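Local coordinates for suppressor of fused family protein (Neisseria gonorrhoeae, PDB 3K5J) that is of unknown function but resembles the N-terminal domain of human Suppressor of fused and may, like it, take part in protein binding, at residues S71-E74 / T75-I79. Residues are numbered along the deposited sequence; the frame is centred on the assembly and turned at random.
Sequences SPFE and TPEHI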
# COMPACT_ATOMS: atom_id res chain seq x y z
N SER A 71 3.45 -7.84 1.92
CA SER A 71 4.76 -8.30 1.46
C SER A 71 5.03 -9.74 1.83
O SER A 71 4.79 -10.15 2.98
CB SER A 71 5.87 -7.44 2.05
OG SER A 71 7.13 -7.74 1.49
N PRO A 72 5.60 -10.51 0.89
CA PRO A 72 5.92 -11.91 1.23
C PRO A 72 7.03 -12.09 2.26
O PRO A 72 7.15 -13.16 2.88
CB PRO A 72 6.30 -12.51 -0.15
CG PRO A 72 6.72 -11.39 -0.97
CD PRO A 72 5.87 -10.21 -0.53
N PHE A 73 7.85 -11.07 2.41
CA PHE A 73 8.95 -11.10 3.36
C PHE A 73 9.16 -9.71 3.97
O PHE A 73 8.68 -8.69 3.46
CB PHE A 73 10.24 -11.62 2.68
CG PHE A 73 10.58 -10.90 1.36
CD1 PHE A 73 11.19 -9.65 1.36
CD2 PHE A 73 10.33 -11.52 0.15
CE1 PHE A 73 11.52 -9.00 0.14
CE2 PHE A 73 10.62 -10.86 -1.06
CZ PHE A 73 11.23 -9.65 -1.07
N GLU A 74 9.87 -9.70 5.10
CA GLU A 74 10.26 -8.47 5.77
C GLU A 74 11.27 -7.75 4.94
O GLU A 74 12.29 -8.33 4.49
CB GLU A 74 10.89 -8.81 7.12
CG GLU A 74 11.22 -7.61 7.95
CD GLU A 74 11.75 -7.95 9.33
OE1 GLU A 74 12.31 -9.06 9.50
OE2 GLU A 74 11.58 -7.10 10.23
N THR A 75 11.06 -6.46 4.74
CA THR A 75 12.02 -5.63 4.05
C THR A 75 11.77 -4.15 4.33
O THR A 75 10.64 -3.69 4.20
CB THR A 75 12.03 -5.85 2.54
OG1 THR A 75 12.91 -4.89 1.95
CG2 THR A 75 10.68 -5.81 1.89
N PRO A 76 12.82 -3.39 4.62
CA PRO A 76 12.67 -1.97 4.80
C PRO A 76 12.37 -1.22 3.50
O PRO A 76 12.04 -0.02 3.52
CB PRO A 76 14.03 -1.55 5.39
CG PRO A 76 14.93 -2.51 4.85
CD PRO A 76 14.20 -3.81 4.87
N GLU A 77 12.42 -1.91 2.37
CA GLU A 77 12.01 -1.29 1.12
C GLU A 77 10.63 -0.63 1.24
O GLU A 77 10.38 0.43 0.65
CB GLU A 77 12.03 -2.32 -0.01
CG GLU A 77 13.45 -2.76 -0.40
CD GLU A 77 13.45 -4.04 -1.23
OE1 GLU A 77 13.03 -5.09 -0.69
OE2 GLU A 77 13.89 -3.97 -2.40
N HIS A 78 9.74 -1.28 1.97
CA HIS A 78 8.39 -0.75 2.06
C HIS A 78 8.27 0.50 2.93
O HIS A 78 7.40 1.35 2.69
CB HIS A 78 7.42 -1.84 2.50
CG HIS A 78 7.45 -3.03 1.60
ND1 HIS A 78 7.42 -2.91 0.22
CD2 HIS A 78 7.54 -4.36 1.87
CE1 HIS A 78 7.47 -4.13 -0.29
NE2 HIS A 78 7.56 -5.02 0.68
N ILE A 79 9.13 0.60 3.93
CA ILE A 79 9.20 1.77 4.76
C ILE A 79 9.66 2.97 3.89
O ILE A 79 9.07 4.05 3.93
CB ILE A 79 10.16 1.58 5.97
CG1 ILE A 79 9.69 0.39 6.82
CG2 ILE A 79 10.19 2.82 6.81
CD1 ILE A 79 10.71 -0.05 7.87
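H78 reaches back from the first turn of helix 77-91 to S71, where strand 65-71 ends, and its NE2 donates a hydrogen bond to S71 OG at 2.9 Å. The hydroxyl sits at the edge of the imidazole, 12° out of the ring plane. S71 OG in turn donates a hydrogen bond to F73 O, 2.7 Å away, approaching in the carbonyl plane with a C=O...O angle of 145°. Lying anti to the backbone N, S71 OG is placed to meet both H78 NE2 and F73 O.

Beside this pair of hydrogen bonds, the T75 methyl CG2 packs against the F73 ring, 3.7 Å from CE1 and oblique to it. The other branch of the same side chain, OG1, accepts from E77 N (3.0 Å, N-H...O 162°), a capping bond of the ST-turn kind from side-chain oxygen to the N-H two residues on, and donates to E77 OE1 at 2.7 Å, on the anti side of the carboxylate.

Further out, Y54 of strand 52-57 bonds T75 N through its hydroxyl and meets the H78 ring, while E77 OE2 accepts from the backbone N of E110. Donation by NE2 requires a proton on that nitrogen, and S71 OG, both acceptor and donor, is satisfied; S71 and H78 are buried in the otherwise partly buried turn that joins strand to helix.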